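Local coordinates for uncharacterized protein DUF849 with a TIM barrel fold (Burkholderia xenovorans LB400, PDB 3E49) that binds a zinc ion in a TIM barrel and probably cleaves beta-keto acids such as 3-keto-5-aminohexanoate, at residues A[11-16]-A[258-263]; A[24-29]-A[267-272]; A[177-182]-A[223-228]. All blocks are in the same frame, centred on the assembly; numbering follows the deposited sequence.

Contact 1 is the buried one. It ties strand 10-13 of the barrel to the loop after strand 253-256 and carries one zinc ligand. Contact 2 lies farther out, partly exposed, and joins the continuations of the same two chain regions: the loop before helix 31-44 and short strand 268-269. The two touch, through T15 OG1 with P28 O and L262 O with A270 N. Contacts 2 and 3 have centres about 34 Å apart, on opposite sides of the chain's centre. Contact 3 packs two outer helices beside a second subunit. Chemistry follows place: metal, backbone bond and waters in contact 1, ring packing and waters in contact 2, apolar side chains with a polar rim in contact 3.

Contact 1 (A[11-16]-A[258-263]); sequences TCAVTG and LEDSLW. With ZN (zinc ion), chain E.
E259 N donates to A13 O at 3.1 Å with an N-H...O angle of 159°, tying the end of strand 10-13 to the loop that follows strand 253-256. These strands are parallel neighbours in the TIM barrel, so the contact sits at the C-terminal ends of strands, where TIM-barrel enzymes keep their active sites. E259 CA adds a CA-H...O contact to T15 O. The E259 side chain runs alongside 13-16, its CG anti to the backbone N (chi1 166°) and the chain extended, which carries the carboxylate past G16 to the metal. On the way E259 CB packs on A13 CB at 3.6 Å. E259 CG lies 3.5 Å from G16 CA, where the lack of a side chain leaves space for it. E259 OE1 is 3.1 Å from G16 CA. E259 OE2 binds zinc; H50 and H52 complete the protein ligands, and two waters also coordinate. D260 OD2 rests near A13 CB but has its salt bridge with R255. One water donates to both T15 O and E259 O. A second accepts from T15 N and donates to E259 OE1. E259 OE1 is 2.6 Å from that second water, while E259 OE2 is 2.2 Å from the zinc ion.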
loop_
_atom_site.group_PDB
_atom_site.type_symbol
_atom_site.label_atom_id
_atom_site.label_comp_id
_atom_site.label_asym_id
_atom_site.label_seq_id
_atom_site.Cartn_x
_atom_site.Cartn_y
_atom_site.Cartn_z
ATOM N N THR A 11 -7.360 25.685 -2.512
ATOM C CA THR A 11 -8.488 25.896 -3.401
ATOM C C THR A 11 -9.750 25.960 -2.539
ATOM O O THR A 11 -9.952 25.110 -1.623
ATOM C CB THR A 11 -8.642 24.810 -4.446
ATOM O OG1 THR A 11 -7.519 24.851 -5.343
ATOM C CG2 THR A 11 -9.964 25.005 -5.220
ATOM N N CYS A 12 -10.603 26.961 -2.816
ATOM C CA CYS A 12 -11.879 27.047 -2.146
ATOM C C CYS A 12 -13.031 26.938 -3.175
ATOM O O CYS A 12 -13.154 27.755 -4.044
ATOM C CB CYS A 12 -11.988 28.326 -1.335
ATOM S SG CYS A 12 -13.432 28.248 -0.258
ATOM N N ALA A 13 -13.850 25.898 -3.053
ATOM C CA ALA A 13 -15.005 25.643 -3.912
ATOM C C ALA A 13 -16.191 26.215 -3.139
ATOM O O ALA A 13 -16.719 25.585 -2.209
ATOM C CB ALA A 13 -15.173 24.148 -4.132
ATOM N N VAL A 14 -16.667 27.379 -3.573
ATOM C CA VAL A 14 -17.611 28.164 -2.764
ATOM C C VAL A 14 -19.070 27.726 -2.670
ATOM O O VAL A 14 -19.707 28.074 -1.688
ATOM C CB VAL A 14 -17.567 29.691 -3.123
ATOM C CG1 VAL A 14 -16.194 30.267 -2.835
ATOM C CG2 VAL A 14 -17.953 29.894 -4.571
ATOM N N THR A 15 -19.606 27.037 -3.669
ATOM C CA THR A 15 -21.031 26.593 -3.604
ATOM C C THR A 15 -21.379 25.290 -4.334
ATOM O O THR A 15 -22.169 24.440 -3.821
ATOM C CB THR A 15 -21.968 27.743 -4.066
ATOM O OG1 THR A 15 -23.312 27.436 -3.684
ATOM C CG2 THR A 15 -21.841 27.984 -5.584
ATOM N N GLY A 16 -20.803 25.101 -5.516
ATOM C CA GLY A 16 -21.019 23.884 -6.289
ATOM C C GLY A 16 -22.463 23.645 -6.755
ATOM O O GLY A 16 -23.226 24.576 -6.854
ATOM N N LEU A 258 -17.726 25.154 0.884
ATOM C CA LEU A 258 -19.113 24.731 1.140
ATOM C C LEU A 258 -19.695 23.883 0.022
ATOM O O LEU A 258 -20.676 23.124 0.231
ATOM C CB LEU A 258 -20.013 25.944 1.494
ATOM C CG LEU A 258 -20.052 26.481 2.939
ATOM C CD1 LEU A 258 -18.745 26.543 3.626
ATOM C CD2 LEU A 258 -20.740 27.887 2.960
ATOM N N GLU A 259 -19.077 23.950 -1.154
ATOM C CA GLU A 259 -19.444 23.046 -2.234
ATOM C C GLU A 259 -19.265 21.578 -1.785
ATOM O O GLU A 259 -20.054 20.735 -2.135
ATOM C CB GLU A 259 -18.551 23.251 -3.455
ATOM C CG GLU A 259 -18.662 22.123 -4.464
ATOM C CD GLU A 259 -18.165 22.416 -5.853
ATOM O OE1 GLU A 259 -17.896 23.592 -6.208
ATOM O OE2 GLU A 259 -18.062 21.415 -6.591
ATOM N N ASP A 260 -18.167 21.345 -1.057
ATOM C CA ASP A 260 -17.663 20.024 -0.653
ATOM C C ASP A 260 -18.105 19.576 0.728
ATOM O O ASP A 260 -18.320 18.388 0.941
ATOM C CB ASP A 260 -16.127 20.051 -0.669
ATOM C CG ASP A 260 -15.540 20.491 -2.026
ATOM O OD1 ASP A 260 -16.190 20.313 -3.079
ATOM O OD2 ASP A 260 -14.421 21.037 -2.063
ATOM N N SER A 261 -18.210 20.506 1.665
ATOM C CA SER A 261 -18.636 20.224 3.030
ATOM C C SER A 261 -19.413 21.386 3.589
ATOM O O SER A 261 -18.983 22.535 3.479
ATOM C CB SER A 261 -17.463 19.996 3.980
ATOM O OG SER A 261 -17.978 19.684 5.289
ATOM N N LEU A 262 -20.530 21.097 4.245
ATOM C CA LEU A 262 -21.320 22.149 4.873
ATOM C C LEU A 262 -20.862 22.467 6.302
ATOM O O LEU A 262 -21.269 23.494 6.864
ATOM C CB LEU A 262 -22.803 21.762 4.868
ATOM C CG LEU A 262 -23.524 21.708 3.522
ATOM C CD1 LEU A 262 -24.941 21.423 3.669
ATOM C CD2 LEU A 262 -23.383 23.063 2.828
ATOM N N TRP A 263 -19.926 21.668 6.824
ATOM C CA TRP A 263 -19.499 21.720 8.235
ATOM C C TRP A 263 -18.167 22.340 8.547
ATOM O O TRP A 263 -17.265 22.342 7.736
ATOM C CB TRP A 263 -19.439 20.282 8.815
ATOM C CG TRP A 263 -20.537 19.492 8.338
ATOM C CD1 TRP A 263 -20.541 18.657 7.246
ATOM C CD2 TRP A 263 -21.865 19.480 8.864
ATOM N NE1 TRP A 263 -21.795 18.128 7.070
ATOM C CE2 TRP A 263 -22.629 18.618 8.044
ATOM C CE3 TRP A 263 -22.480 20.108 9.951
ATOM C CZ2 TRP A 263 -23.983 18.367 8.282
ATOM C CZ3 TRP A 263 -23.817 19.871 10.186
ATOM C CH2 TRP A 263 -24.558 18.993 9.364
HETATM ZN ZN ZN E . -17.430 21.809 -8.645
HETATM O O HOH W 1 -22.323 21.520 -3.427
HETATM O O HOH W 2 -18.231 26.213 -6.264
HETATM O O HOH W 3 -17.057 20.880 -10.796
HETATM O O HOH W 4 -16.096 19.848 -8.318
#

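Contact 2 (A[24-29]-A[267-272]); sequences SPYLPV and GELAET
Y26 lays its ring against the backbone of 269-271. It belongs to a type I beta turn, S24 to L27, in the loop between strand 10-13 and helix 31-44 of the TIM barrel. E271 CA makes a CH-pi contact over one face of the ring, 3.8 Å from the centroid and 16° off the ring normal. P25 CG lies over the opposite face, toward the rim. L269 CB meets the ring edge, 4.1 Å from Y26 CD2. The Y26 and E271 side chains run side by side in the same direction, and E271 CG comes within 3.8 Å of Y26 CZ. Its carboxylate plane is 23° from that of the ring. The other apolar contact is between P25 CD and L269 CD1. Polar links across the contact go through water. One water donates to E271 O; its leg to Y26 O is doubtfully short. Another accepts from S24 OG and donates to A270 O, and this water lies 2.8 Å from A270 O. S24 OG is anti to its own N (chi1 172°), which puts it beside its own carbonyl carbon, facing Y26 N. There it also accepts from Y26 N in an ST turn, with 3.0 Å between S24 OG and Y26 N.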
loop_
_atom_site.group_PDB
_atom_site.type_symbol
_atom_site.label_atom_id
_atom_site.label_comp_id
_atom_site.label_asym_id
_atom_site.label_seq_id
_atom_site.Cartn_x
_atom_site.Cartn_y
_atom_site.Cartn_z
ATOM N N SER A 24 -28.381 24.389 4.316
ATOM C CA SER A 24 -27.646 25.318 5.120
ATOM C C SER A 24 -27.954 26.703 4.667
ATOM O O SER A 24 -27.915 26.968 3.457
ATOM C CB SER A 24 -26.160 25.131 4.951
ATOM O OG SER A 24 -25.447 26.162 5.606
ATOM N N PRO A 25 -28.190 27.612 5.628
ATOM C CA PRO A 25 -28.481 29.001 5.287
ATOM C C PRO A 25 -27.209 29.744 4.828
ATOM O O PRO A 25 -27.282 30.874 4.302
ATOM C CB PRO A 25 -29.001 29.551 6.603
ATOM C CG PRO A 25 -28.246 28.809 7.631
ATOM C CD PRO A 25 -28.182 27.405 7.085
ATOM N N TYR A 26 -26.061 29.081 4.973
ATOM C CA TYR A 26 -24.795 29.657 4.610
ATOM C C TYR A 26 -24.331 29.276 3.211
ATOM O O TYR A 26 -23.304 29.807 2.739
ATOM C CB TYR A 26 -23.749 29.269 5.656
ATOM C CG TYR A 26 -24.194 29.569 7.050
ATOM C CD1 TYR A 26 -24.383 30.870 7.452
ATOM C CD2 TYR A 26 -24.457 28.549 7.960
ATOM C CE1 TYR A 26 -24.796 31.177 8.722
ATOM C CE2 TYR A 26 -24.884 28.836 9.261
ATOM C CZ TYR A 26 -25.056 30.160 9.627
ATOM O OH TYR A 26 -25.442 30.524 10.884
ATOM N N LEU A 27 -25.083 28.418 2.521
ATOM C CA LEU A 27 -24.729 28.026 1.126
ATOM C C LEU A 27 -24.941 29.236 0.208
ATOM O O LEU A 27 -26.054 29.768 0.136
ATOM C CB LEU A 27 -25.569 26.851 0.621
ATOM C CG LEU A 27 -25.187 26.200 -0.725
ATOM C CD1 LEU A 27 -23.825 25.526 -0.544
ATOM C CD2 LEU A 27 -26.206 25.182 -1.227
ATOM N N PRO A 28 -23.874 29.712 -0.436
ATOM C CA PRO A 28 -24.079 30.876 -1.320
ATOM C C PRO A 28 -24.924 30.581 -2.560
ATOM O O PRO A 28 -24.681 29.608 -3.280
ATOM C CB PRO A 28 -22.651 31.290 -1.710
ATOM C CG PRO A 28 -21.746 30.673 -0.693
ATOM C CD PRO A 28 -22.448 29.358 -0.322
ATOM N N VAL A 29 -25.927 31.428 -2.802
ATOM C CA VAL A 29 -26.826 31.294 -3.941
ATOM C C VAL A 29 -26.754 32.488 -4.922
ATOM O O VAL A 29 -26.539 32.288 -6.110
ATOM C CB VAL A 29 -28.271 31.135 -3.439
ATOM C CG1 VAL A 29 -29.257 31.177 -4.608
ATOM C CG2 VAL A 29 -28.372 29.822 -2.683
ATOM N N GLY A 267 -21.180 18.374 13.614
ATOM C CA GLY A 267 -22.495 18.944 13.935
ATOM C C GLY A 267 -22.605 20.468 13.973
ATOM O O GLY A 267 -23.577 21.012 14.506
ATOM N N GLU A 268 -21.635 21.172 13.386
ATOM C CA GLU A 268 -21.649 22.611 13.411
ATOM C C GLU A 268 -21.476 23.078 11.965
ATOM O O GLU A 268 -20.493 22.744 11.309
ATOM C CB GLU A 268 -20.519 23.060 14.305
ATOM C CG GLU A 268 -20.538 24.480 14.716
ATOM C CD GLU A 268 -19.321 24.853 15.578
ATOM O OE1 GLU A 268 -18.770 23.967 16.305
ATOM O OE2 GLU A 268 -18.931 26.051 15.518
ATOM N N LEU A 269 -22.476 23.776 11.448
ATOM C CA LEU A 269 -22.415 24.266 10.094
ATOM C C LEU A 269 -21.365 25.368 9.967
ATOM O O LEU A 269 -21.210 26.208 10.863
ATOM C CB LEU A 269 -23.774 24.824 9.657
ATOM C CG LEU A 269 -24.940 23.854 9.504
ATOM C CD1 LEU A 269 -26.185 24.644 9.288
ATOM C CD2 LEU A 269 -24.743 22.872 8.375
ATOM N N ALA A 270 -20.640 25.335 8.855
ATOM C CA ALA A 270 -19.685 26.374 8.515
ATOM C C ALA A 270 -20.466 27.635 8.133
ATOM O O ALA A 270 -21.331 27.586 7.247
ATOM C CB ALA A 270 -18.794 25.931 7.361
ATOM N N GLU A 271 -20.162 28.753 8.788
ATOM C CA GLU A 271 -20.863 30.004 8.479
ATOM C C GLU A 271 -20.359 30.646 7.194
ATOM O O GLU A 271 -21.110 31.324 6.484
ATOM C CB GLU A 271 -20.771 30.991 9.644
ATOM C CG GLU A 271 -21.458 30.446 10.885
ATOM C CD GLU A 271 -21.536 31.461 12.006
ATOM O OE1 GLU A 271 -21.024 32.586 11.836
ATOM O OE2 GLU A 271 -22.122 31.121 13.049
ATOM N N THR A 272 -19.076 30.458 6.918
ATOM C CA THR A 272 -18.492 30.918 5.677
ATOM C C THR A 272 -17.504 29.868 5.128
ATOM O O THR A 272 -17.131 28.893 5.809
ATOM C CB THR A 272 -17.784 32.271 5.881
ATOM O OG1 THR A 272 -16.645 32.135 6.764
ATOM C CG2 THR A 272 -18.786 33.270 6.507
HETATM O O HOH W 5 -22.881 25.599 5.990
HETATM O O HOH W 6 -21.690 31.402 3.619
#

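Contact 3 (A[177-182]-A[223-228]); sequences SHLYNL and RLFGAD
L224 reaches from helix 211-225 into the side of helix 176-187, between L179 and Y180. These are outer helices of the TIM barrel. L224 CD1 sits over one face of the Y180 ring in a CH-pi contact, 4.2 Å from the centroid and 17° off the normal. The same methyl lies 3.6 Å from L179 O. L224 CD2 packs on Y180 CE1 at 3.9 Å, and the two side chains cross at about a right angle. F225 works one step along. Its CZ meets L182 CD2 at 3.7 Å and lies close to L179 O, while its CE2 approaches L179 CD2. L224 CB covers the centre of one face of the F225 ring. At the outer end, R223 NH2 comes 2.7 Å from Y180 OH. The hydroxyl lies at the guanidinium edge, near its plane, and the ring and guanidinium planes are 44° apart. R223 starts out extended and bends at chi3 (66°), which turns the NH2 edge of the guanidinium toward Y180 OH.

Farther out, L179 and L182 rest on V197 of barrel strand 195-201. L179 also touches M217 and T220 of helix 211-225. Y180 OH is hydrogen-bonded to D213 of the second subunit, and R223 packs on H210 of that subunit. Thus the inner part of the contact is apolar and continues to the barrel strands, while the outer part is polar and faces the subunit interface. There R223 approaches the same hydroxyl oxygen that D213 of the second subunit holds, and its positive charge may make the site more favourable for that carboxylate.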
loop_
_atom_site.group_PDB
_atom_site.type_symbol
_atom_site.label_atom_id
_atom_site.label_comp_id
_atom_site.label_asym_id
_atom_site.label_seq_id
_atom_site.Cartn_x
_atom_site.Cartn_y
_atom_site.Cartn_z
ATOM N N SER A 177 -9.291 4.793 -11.753
ATOM C CA SER A 177 -9.565 4.762 -13.195
ATOM C C SER A 177 -9.407 6.137 -13.787
ATOM O O SER A 177 -8.957 6.253 -14.929
ATOM C CB SER A 177 -10.951 4.216 -13.504
ATOM O OG SER A 177 -11.933 5.009 -12.922
ATOM N N HIS A 178 -9.719 7.174 -13.004
ATOM C CA HIS A 178 -9.596 8.573 -13.501
ATOM C C HIS A 178 -8.173 9.017 -13.744
ATOM O O HIS A 178 -7.917 9.831 -14.685
ATOM C CB HIS A 178 -10.307 9.531 -12.569
ATOM C CG HIS A 178 -11.808 9.421 -12.620
ATOM N ND1 HIS A 178 -12.643 10.351 -12.044
ATOM C CD2 HIS A 178 -12.615 8.494 -13.190
ATOM C CE1 HIS A 178 -13.894 10.007 -12.262
ATOM N NE2 HIS A 178 -13.906 8.880 -12.943
ATOM N N LEU A 179 -7.253 8.565 -12.895
ATOM C CA LEU A 179 -5.834 8.845 -13.064
ATOM C C LEU A 179 -5.324 8.129 -14.293
ATOM O O LEU A 179 -4.559 8.667 -15.066
ATOM C CB LEU A 179 -5.037 8.435 -11.835
ATOM C CG LEU A 179 -5.376 9.143 -10.525
ATOM C CD1 LEU A 179 -4.591 8.429 -9.372
ATOM C CD2 LEU A 179 -5.090 10.665 -10.620
ATOM N N TYR A 180 -5.743 6.887 -14.466
ATOM C CA TYR A 180 -5.400 6.153 -15.676
ATOM C C TYR A 180 -6.018 6.787 -16.931
ATOM O O TYR A 180 -5.384 6.831 -17.999
ATOM C CB TYR A 180 -5.790 4.714 -15.536
ATOM C CG TYR A 180 -4.790 3.882 -14.777
ATOM C CD1 TYR A 180 -3.597 3.464 -15.385
ATOM C CD2 TYR A 180 -5.071 3.409 -13.481
ATOM C CE1 TYR A 180 -2.690 2.654 -14.708
ATOM C CE2 TYR A 180 -4.168 2.594 -12.814
ATOM C CZ TYR A 180 -2.998 2.197 -13.441
ATOM O OH TYR A 180 -2.130 1.390 -12.758
ATOM N N ASN A 181 -7.225 7.327 -16.801
ATOM C CA ASN A 181 -7.865 7.958 -17.964
ATOM C C ASN A 181 -7.043 9.214 -18.305
ATOM O O ASN A 181 -6.765 9.446 -19.473
ATOM C CB ASN A 181 -9.316 8.336 -17.703
ATOM C CG ASN A 181 -10.219 7.164 -17.561
ATOM O OD1 ASN A 181 -9.883 6.060 -17.922
ATOM N ND2 ASN A 181 -11.427 7.422 -17.086
ATOM N N LEU A 182 -6.589 9.970 -17.297
ATOM C CA LEU A 182 -5.763 11.155 -17.555
ATOM C C LEU A 182 -4.466 10.732 -18.213
ATOM O O LEU A 182 -4.014 11.401 -19.143
ATOM C CB LEU A 182 -5.469 11.953 -16.277
ATOM C CG LEU A 182 -4.607 13.217 -16.324
ATOM C CD1 LEU A 182 -5.144 14.247 -17.282
ATOM C CD2 LEU A 182 -4.475 13.784 -14.897
ATOM N N ARG A 223 3.395 7.332 -9.919
ATOM C CA ARG A 223 3.881 6.420 -10.932
ATOM C C ARG A 223 3.532 6.838 -12.355
ATOM O O ARG A 223 4.359 6.686 -13.255
ATOM C CB ARG A 223 3.336 5.029 -10.704
ATOM C CG ARG A 223 4.027 4.014 -11.598
ATOM C CD ARG A 223 3.572 2.601 -11.312
ATOM N NE ARG A 223 2.181 2.407 -11.660
ATOM C CZ ARG A 223 1.165 2.288 -10.801
ATOM N NH1 ARG A 223 1.325 2.337 -9.477
ATOM N NH2 ARG A 223 -0.039 2.114 -11.295
ATOM N N LEU A 224 2.336 7.380 -12.565
ATOM C CA LEU A 224 1.892 7.733 -13.897
ATOM C C LEU A 224 2.464 9.051 -14.380
ATOM O O LEU A 224 2.767 9.196 -15.553
ATOM C CB LEU A 224 0.357 7.787 -13.980
ATOM C CG LEU A 224 -0.389 6.479 -13.756
ATOM C CD1 LEU A 224 -1.879 6.720 -13.718
ATOM C CD2 LEU A 224 -0.026 5.469 -14.837
ATOM N N PHE A 225 2.583 9.997 -13.480
ATOM C CA PHE A 225 2.974 11.372 -13.852
ATOM C C PHE A 225 4.301 11.851 -13.301
ATOM O O PHE A 225 4.810 12.884 -13.754
ATOM C CB PHE A 225 1.871 12.358 -13.415
ATOM C CG PHE A 225 0.520 11.950 -13.861
ATOM C CD1 PHE A 225 0.245 11.826 -15.200
ATOM C CD2 PHE A 225 -0.469 11.637 -12.940
ATOM C CE1 PHE A 225 -0.994 11.406 -15.632
ATOM C CE2 PHE A 225 -1.701 11.199 -13.370
ATOM C CZ PHE A 225 -1.961 11.095 -14.729
ATOM N N GLY A 226 4.866 11.141 -12.331
ATOM C CA GLY A 226 6.156 11.538 -11.776
ATOM C C GLY A 226 6.085 12.960 -11.249
ATOM O O GLY A 226 5.135 13.336 -10.560
ATOM N N ALA A 227 7.075 13.754 -11.602
ATOM C CA ALA A 227 7.155 15.155 -11.162
ATOM C C ALA A 227 6.282 16.112 -11.978
ATOM O O ALA A 227 6.296 17.331 -11.728
ATOM C CB ALA A 227 8.578 15.611 -11.258
ATOM N N ASP A 228 5.546 15.591 -12.957
ATOM C CA ASP A 228 4.727 16.433 -13.840
ATOM C C ASP A 228 3.323 16.758 -13.365
ATOM O O ASP A 228 2.535 17.242 -14.141
ATOM C CB ASP A 228 4.611 15.779 -15.211
ATOM C CG ASP A 228 5.896 15.844 -16.000
ATOM O OD1 ASP A 228 6.853 16.458 -15.500
ATOM O OD2 ASP A 228 5.933 15.290 -17.121
#